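Local coordinates for protein prolyl-ACP dehydrogenase (PDB 4IRN) that probably oxidises a prolyl group carried on an acyl carrier protein, using bound FAD, in biosynthesis of the cyanotoxin anatoxin-a, at residues K65-E70 / L386-R391; Y113-K116 / L120-A123. One frame throughout, in Å; residues are numbered along the deposited sequence.

Interaction 1. Residues K65-E70 / L386-R391; sequences KNDKEE and LERELR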
ATOM      1  N   LYS A  65     -34.616  -1.353   4.115  1.00 14.73           N
ATOM      2  CA  LYS A  65     -35.651  -1.979   3.290  1.00 14.96           C
ATOM      3  C   LYS A  65     -35.475  -1.689   1.788  1.00 19.70           C
ATOM      4  O   LYS A  65     -35.523  -2.631   0.992  1.00 19.15           O
ATOM      5  CB  LYS A  65     -37.048  -1.556   3.767  1.00 17.42           C
ATOM      6  CG  LYS A  65     -38.191  -2.232   3.034  1.00 30.02           C
ATOM      7  CD  LYS A  65     -39.488  -1.494   3.228  1.00 40.28           C
ATOM      8  CE  LYS A  65     -40.654  -2.281   2.716  1.00 53.36           C
ATOM      9  NZ  LYS A  65     -41.066  -3.348   3.672  1.00 62.47           N
ATOM     10  N   ASN A  66     -35.310  -0.401   1.402  1.00 17.78           N
ATOM     11  CA  ASN A  66     -35.130   0.024  -0.000  1.00 18.36           C
ATOM     12  C   ASN A  66     -33.901  -0.632  -0.654  1.00 22.81           C
ATOM     13  O   ASN A  66     -33.960  -1.035  -1.821  1.00 22.14           O
ATOM     14  CB  ASN A  66     -35.021   1.549  -0.115  1.00 20.31           C
ATOM     15  CG  ASN A  66     -36.333   2.304  -0.052  1.00 42.22           C
ATOM     16  OD1 ASN A  66     -37.322   1.858   0.539  1.00 36.58           O
ATOM     17  ND2 ASN A  66     -36.348   3.497  -0.634  1.00 33.31           N
ATOM     18  N   ASP A  67     -32.803  -0.751   0.115  1.00 18.94           N
ATOM     19  CA  ASP A  67     -31.586  -1.383  -0.366  1.00 18.69           C
ATOM     20  C   ASP A  67     -31.811  -2.891  -0.572  1.00 21.79           C
ATOM     21  O   ASP A  67     -31.463  -3.417  -1.632  1.00 22.17           O
ATOM     22  CB  ASP A  67     -30.422  -1.121   0.600  1.00 20.79           C
ATOM     23  CG  ASP A  67     -29.139  -1.821   0.208  1.00 29.52           C
ATOM     24  OD1 ASP A  67     -28.408  -1.281  -0.651  1.00 29.91           O
ATOM     25  OD2 ASP A  67     -28.879  -2.920   0.738  1.00 31.63           O
ATOM     26  N   LYS A  68     -32.399  -3.570   0.432  1.00 16.86           N
ATOM     27  CA  LYS A  68     -32.689  -5.003   0.402  1.00 16.16           C
ATOM     28  C   LYS A  68     -33.670  -5.353  -0.730  1.00 22.89           C
ATOM     29  O   LYS A  68     -33.410  -6.268  -1.519  1.00 23.49           O
ATOM     30  CB  LYS A  68     -33.235  -5.461   1.765  1.00 16.47           C
ATOM     31  CG  LYS A  68     -33.331  -6.970   1.932  1.00 24.25           C
ATOM     32  CD  LYS A  68     -33.889  -7.325   3.303  1.00 35.84           C
ATOM     33  CE  LYS A  68     -34.072  -8.818   3.479  1.00 45.87           C
ATOM     34  NZ  LYS A  68     -34.591  -9.160   4.831  1.00 56.88           N
ATOM     35  N   GLU A  69     -34.776  -4.604  -0.819  1.00 19.92           N
ATOM     36  CA  GLU A  69     -35.847  -4.834  -1.789  1.00 19.48           C
ATOM     37  C   GLU A  69     -35.628  -4.190  -3.175  1.00 21.59           C
ATOM     38  O   GLU A  69     -36.424  -4.440  -4.089  1.00 21.05           O
ATOM     39  CB  GLU A  69     -37.201  -4.422  -1.187  1.00 20.85           C
ATOM     40  CG  GLU A  69     -37.625  -5.271   0.001  1.00 33.56           C
ATOM     41  CD  GLU A  69     -38.957  -4.904   0.626  1.00 70.54           C
ATOM     42  OE1 GLU A  69     -39.818  -4.317  -0.073  1.00 70.28           O
ATOM     43  OE2 GLU A  69     -39.137  -5.208   1.828  1.00 70.62           O
ATOM     44  N   GLU A  70     -34.546  -3.387  -3.327  1.00 16.18           N
ATOM     45  CA  GLU A  70     -34.173  -2.674  -4.556  1.00 14.96           C
ATOM     46  C   GLU A  70     -35.246  -1.656  -4.957  1.00 17.62           C
ATOM     47  O   GLU A  70     -35.779  -1.722  -6.065  1.00 18.06           O
ATOM     48  CB  GLU A  70     -33.849  -3.642  -5.710  1.00 16.32           C
ATOM     49  CG  GLU A  70     -32.735  -4.630  -5.413  1.00 29.18           C
ATOM     50  CD  GLU A  70     -32.170  -5.274  -6.658  1.00 53.13           C
ATOM     51  OE1 GLU A  70     -32.700  -6.327  -7.077  1.00 46.67           O
ATOM     52  OE2 GLU A  70     -31.187  -4.732  -7.211  1.00 54.10           O
ATOM     53  N   LEU A 386     -23.159   0.743   7.823  1.00 14.17           N
ATOM     54  CA  LEU A 386     -21.812   1.039   7.307  1.00 13.19           C
ATOM     55  C   LEU A 386     -21.446   0.099   6.168  1.00 16.16           C
ATOM     56  O   LEU A 386     -20.674   0.467   5.278  1.00 16.78           O
ATOM     57  CB  LEU A 386     -20.755   0.970   8.425  1.00 13.04           C
ATOM     58  CG  LEU A 386     -20.845   2.019   9.528  1.00 17.74           C
ATOM     59  CD1 LEU A 386     -19.975   1.647  10.672  1.00 18.21           C
ATOM     60  CD2 LEU A 386     -20.482   3.402   9.024  1.00 20.31           C
ATOM     61  N   GLU A 387     -22.008  -1.136   6.216  1.00 10.59           N
ATOM     62  CA  GLU A 387     -21.784  -2.182   5.228  1.00  9.12           C
ATOM     63  C   GLU A 387     -22.328  -1.763   3.849  1.00 11.20           C
ATOM     64  O   GLU A 387     -21.637  -1.929   2.843  1.00 11.32           O
ATOM     65  CB  GLU A 387     -22.341  -3.541   5.723  1.00 10.45           C
ATOM     66  CG  GLU A 387     -23.855  -3.649   5.883  1.00 20.19           C
ATOM     67  CD  GLU A 387     -24.574  -4.390   4.768  1.00 37.31           C
ATOM     68  OE1 GLU A 387     -23.893  -5.096   3.989  1.00 23.05           O
ATOM     69  OE2 GLU A 387     -25.816  -4.269   4.669  1.00 33.72           O
ATOM     70  N   ARG A 388     -23.544  -1.160   3.815  1.00  6.74           N
ATOM     71  CA  ARG A 388     -24.195  -0.665   2.601  1.00  5.94           C
ATOM     72  C   ARG A 388     -23.318   0.425   1.958  1.00 12.68           C
ATOM     73  O   ARG A 388     -23.140   0.418   0.735  1.00 13.42           O
ATOM     74  CB  ARG A 388     -25.588  -0.116   2.925  1.00  3.00           C
ATOM     75  CG  ARG A 388     -26.317   0.492   1.725  1.00 15.77           C
ATOM     76  CD  ARG A 388     -27.718   0.982   2.043  1.00 22.57           C
ATOM     77  NE  ARG A 388     -27.733   2.097   2.997  1.00 25.79           N
ATOM     78  CZ  ARG A 388     -28.229   2.022   4.228  1.00 30.02           C
ATOM     79  NH1 ARG A 388     -28.763   0.890   4.667  1.00 11.52           N
ATOM     80  NH2 ARG A 388     -28.207   3.081   5.022  1.00 12.68           N
ATOM     81  N   GLU A 389     -22.750   1.336   2.790  1.00  8.19           N
ATOM     82  CA  GLU A 389     -21.866   2.412   2.352  1.00  7.66           C
ATOM     83  C   GLU A 389     -20.723   1.864   1.496  1.00 11.39           C
ATOM     84  O   GLU A 389     -20.483   2.402   0.412  1.00 10.17           O
ATOM     85  CB  GLU A 389     -21.320   3.217   3.554  1.00  8.71           C
ATOM     86  CG  GLU A 389     -22.375   3.938   4.387  1.00 14.22           C
ATOM     87  CD  GLU A 389     -23.173   5.044   3.712  1.00 38.69           C
ATOM     88  OE1 GLU A 389     -22.706   5.587   2.684  1.00 46.12           O
ATOM     89  OE2 GLU A 389     -24.275   5.367   4.213  1.00 27.75           O
ATOM     90  N   LEU A 390     -20.061   0.752   1.955  1.00  7.73           N
ATOM     91  CA  LEU A 390     -18.968   0.094   1.221  1.00  6.83           C
ATOM     92  C   LEU A 390     -19.463  -0.521  -0.089  1.00 12.47           C
ATOM     93  O   LEU A 390     -18.820  -0.327  -1.127  1.00 13.23           O
ATOM     94  CB  LEU A 390     -18.240  -0.956   2.086  1.00  6.29           C
ATOM     95  CG  LEU A 390     -17.114  -1.765   1.401  1.00 11.09           C
ATOM     96  CD1 LEU A 390     -15.963  -0.869   0.912  1.00 10.35           C
ATOM     97  CD2 LEU A 390     -16.588  -2.851   2.319  1.00 15.55           C
ATOM     98  N   ARG A 391     -20.612  -1.247  -0.041  1.00  8.91           N
ATOM     99  CA  ARG A 391     -21.244  -1.881  -1.204  1.00  9.16           C
ATOM    100  C   ARG A 391     -21.536  -0.848  -2.301  1.00 14.86           C
ATOM    101  O   ARG A 391     -21.291  -1.126  -3.474  1.00 14.49           O
ATOM    102  CB  ARG A 391     -22.535  -2.617  -0.808  1.00  8.89           C
ATOM    103  CG  ARG A 391     -22.307  -3.912  -0.020  1.00 13.34           C
ATOM    104  CD  ARG A 391     -23.548  -4.794   0.031  1.00 15.77           C
ATOM    105  NE  ARG A 391     -24.510  -4.348   1.041  1.00 10.07           N
ATOM    106  CZ  ARG A 391     -25.622  -3.664   0.777  1.00 20.04           C
ATOM    107  NH1 ARG A 391     -25.934  -3.346  -0.474  1.00 10.65           N
ATOM    108  NH2 ARG A 391     -26.431  -3.297   1.759  1.00  6.18           N
TER
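D67 and R391 carry the charged part of this contact, meeting carboxylate to guanidinium from opposite directions across two helices. R391 grips D67 end-on with both terminal nitrogens. R391 NH1 gives D67 OD1 a hydrogen bond of 3.2 Å, nearly straight and in the guanidinium plane, and uses the syn lone pair of that oxygen. R391 NH2 reaches D67 OD2 at 2.7 Å, but this bond is bent (142°) and the oxygen is met from above the carboxylate plane, with the carboxylate and guanidinium planes 44° apart. A weak third bond runs from NH1 to OD2.

The other edge of the same guanidinium, NE with NH2, is taken side-on by E387, one turn earlier on its own helix. R391 NE to E387 OE1 and R391 NH2 to E387 OE2 are both 3.1 Å and almost straight, and both approach from above the E387 carboxylate. R391 is thus clamped between two acids in a salt-bridge network, its rotation fixed at both edges, and the two carboxylates should favour its positive charge. NH1 also bonds the backbone O of M239.

The network ties helix 63-69 of the N-terminal helical domain to helix 386-395 of the C-terminal one, in the acyl-CoA dehydrogenase fold. It lies close to a subunit interface, where the backbone O of R391 accepts a bond from Y380 OH of the second subunit.

The remaining contact is van der Waals, from the methylene chain of R388, which slides past D67 in the opposite direction. R388 CD lies 3.6 Å from D67 OD1 and 3.7 Å from D67 CB, placed there by two extended torsions (CG anti to the backbone N, chi1 177°, and chi2 likewise); the bend at chi3 then turns the guanidinium off that line.

Interaction 2. Residues Y113-K116 / L120-A123; sequences YGCK and LIFA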
ATOM      1  N   TYR A 113     -23.564  14.483   2.318  1.00 16.73           N
ATOM      2  CA  TYR A 113     -23.457  14.437   3.771  1.00 16.61           C
ATOM      3  C   TYR A 113     -24.851  14.240   4.408  1.00 20.53           C
ATOM      4  O   TYR A 113     -24.999  13.417   5.317  1.00 21.39           O
ATOM      5  CB  TYR A 113     -22.764  15.716   4.305  1.00 18.46           C
ATOM      6  CG  TYR A 113     -22.686  15.798   5.823  1.00 21.85           C
ATOM      7  CD1 TYR A 113     -23.762  16.274   6.576  1.00 23.66           C
ATOM      8  CD2 TYR A 113     -21.554  15.357   6.510  1.00 23.05           C
ATOM      9  CE1 TYR A 113     -23.722  16.284   7.974  1.00 25.23           C
ATOM     10  CE2 TYR A 113     -21.480  15.423   7.906  1.00 23.84           C
ATOM     11  CZ  TYR A 113     -22.563  15.900   8.632  1.00 31.64           C
ATOM     12  OH  TYR A 113     -22.521  15.866  10.009  1.00 33.49           O
ATOM     13  N   GLY A 114     -25.845  14.996   3.929  1.00 15.13           N
ATOM     14  CA  GLY A 114     -27.214  14.966   4.431  1.00 14.35           C
ATOM     15  C   GLY A 114     -28.085  13.819   3.957  1.00 19.39           C
ATOM     16  O   GLY A 114     -29.004  13.412   4.673  1.00 19.52           O
ATOM     17  N   CYS A 115     -27.841  13.315   2.740  1.00 16.63           N
ATOM     18  CA  CYS A 115     -28.609  12.220   2.135  1.00 16.64           C
ATOM     19  C   CYS A 115     -27.827  10.915   2.193  1.00 19.24           C
ATOM     20  O   CYS A 115     -26.697  10.848   1.693  1.00 19.71           O
ATOM     21  CB  CYS A 115     -29.018  12.569   0.707  1.00 17.41           C
ATOM     22  SG  CYS A 115     -30.099  11.348  -0.079  1.00 21.71           S
ATOM     23  N   LYS A 116     -28.425   9.882   2.808  1.00 13.20           N
ATOM     24  CA  LYS A 116     -27.789   8.572   2.977  1.00 11.92           C
ATOM     25  C   LYS A 116     -28.004   7.643   1.773  1.00 15.37           C
ATOM     26  O   LYS A 116     -27.282   6.658   1.619  1.00 14.76           O
ATOM     27  CB  LYS A 116     -28.251   7.907   4.288  1.00 13.50           C
ATOM     28  CG  LYS A 116     -27.682   8.533   5.562  1.00 17.55           C
ATOM     29  CD  LYS A 116     -28.164   7.783   6.791  1.00 26.87           C
ATOM     30  CE  LYS A 116     -27.453   8.211   8.046  1.00 38.79           C
ATOM     31  NZ  LYS A 116     -28.006   7.547   9.246  1.00 49.13           N
ATOM     32  N   LEU A 120     -29.774   7.035  -5.094  1.00  9.74           N
ATOM     33  CA  LEU A 120     -30.557   8.177  -5.577  1.00  9.59           C
ATOM     34  C   LEU A 120     -29.599   9.251  -6.068  1.00 15.82           C
ATOM     35  O   LEU A 120     -29.780   9.766  -7.174  1.00 16.97           O
ATOM     36  CB  LEU A 120     -31.486   8.733  -4.473  1.00  9.14           C
ATOM     37  CG  LEU A 120     -32.288  10.013  -4.795  1.00 12.37           C
ATOM     38  CD1 LEU A 120     -33.579   9.711  -5.562  1.00 11.77           C
ATOM     39  CD2 LEU A 120     -32.602  10.772  -3.537  1.00 12.54           C
ATOM     40  N   ILE A 121     -28.559   9.541  -5.259  1.00 12.19           N
ATOM     41  CA  ILE A 121     -27.504  10.506  -5.563  1.00 11.98           C
ATOM     42  C   ILE A 121     -26.839  10.162  -6.920  1.00 15.99           C
ATOM     43  O   ILE A 121     -26.680  11.051  -7.761  1.00 15.64           O
ATOM     44  CB  ILE A 121     -26.488  10.601  -4.390  1.00 14.79           C
ATOM     45  CG1 ILE A 121     -27.143  11.209  -3.119  1.00 14.70           C
ATOM     46  CG2 ILE A 121     -25.261  11.395  -4.810  1.00 15.13           C
ATOM     47  CD1 ILE A 121     -26.411  10.914  -1.778  1.00 19.95           C
ATOM     48  N   PHE A 122     -26.497   8.867  -7.136  1.00 12.48           N
ATOM     49  CA  PHE A 122     -25.887   8.390  -8.379  1.00 11.83           C
ATOM     50  C   PHE A 122     -26.843   8.569  -9.566  1.00 18.29           C
ATOM     51  O   PHE A 122     -26.419   9.069 -10.611  1.00 19.11           O
ATOM     52  CB  PHE A 122     -25.380   6.940  -8.239  1.00 12.60           C
ATOM     53  CG  PHE A 122     -25.049   6.227  -9.534  1.00 14.02           C
ATOM     54  CD1 PHE A 122     -24.065   6.713 -10.390  1.00 16.67           C
ATOM     55  CD2 PHE A 122     -25.705   5.051  -9.886  1.00 15.77           C
ATOM     56  CE1 PHE A 122     -23.779   6.059 -11.589  1.00 17.41           C
ATOM     57  CE2 PHE A 122     -25.397   4.385 -11.074  1.00 18.26           C
ATOM     58  CZ  PHE A 122     -24.436   4.889 -11.914  1.00 16.41           C
ATOM     59  N   ALA A 123     -28.132   8.195  -9.387  1.00 15.14           N
ATOM     60  CA  ALA A 123     -29.191   8.296 -10.404  1.00 15.01           C
ATOM     61  C   ALA A 123     -29.408   9.747 -10.873  1.00 19.99           C
ATOM     62  O   ALA A 123     -29.569   9.989 -12.074  1.00 19.90           O
ATOM     63  CB  ALA A 123     -30.486   7.721  -9.862  1.00 15.62           C
TER
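The short loop joining two consecutive helices of the N-terminal helical domain, 101-114 and 118-138, is closed by C115, I121 and L120. C115 is the first residue to leave helical geometry after helix 101-114, and its side chain points toward the following helix. I121 meets it with the end of its longer branch: I121 CD1 lies 4.0 Å from C115 CB and 4.1 Å from C115 SG. The same methyl, I121 CD1, also comes within 3.5 Å of the backbone O of C115, so it is set against both the side chain and the main chain of that residue. The torsions of I121 explain the reach: CG1 stands anti to the carbonyl carbon (chi1 -67°) and CD1 extends from it (chi2 160°), while CG2 is held anti to the backbone N.

The sulfur, C115 SG, extends anti to its own backbone N (chi1 -175°) and touches the second partner, L120 CD2, at 4.3 Å. No hydrogen bond crosses between the two segments; the contact is purely van der Waals, between buried residues. At the start of the second helix, the backbone N of L120 is hydrogen-bonded to D117 OD1.

In this protein of the acyl-CoA dehydrogenase fold, F122, next to I121 on the same helix, touches FAD and stacks on Y399. L120 packs on A76 and W77 of helix 74-83, C115 on L59, and I121 on A286 of helix 285-304.

Overall arrangement
Interaction 2 is nested in sequence within the long loop closed by interaction 1, and their centres lie 13 Å apart. They touch where E389 OE2 approaches K116 O at 4.2 Å, plain packing. R293 of helix 285-304 joins them more firmly: it bridges to E389 and also bonds the backbone O of Y113. Around the flavin the two differ. Interaction 2 holds F122, part of the FAD pocket, although the side chain of I121 is about 12 Å from a bound FAD. Interaction 1 has no residue in that pocket; the R391 side chain is at a similar distance, about 12 Å from a bound FAD, and about 11 Å from that of FAD-binding F398.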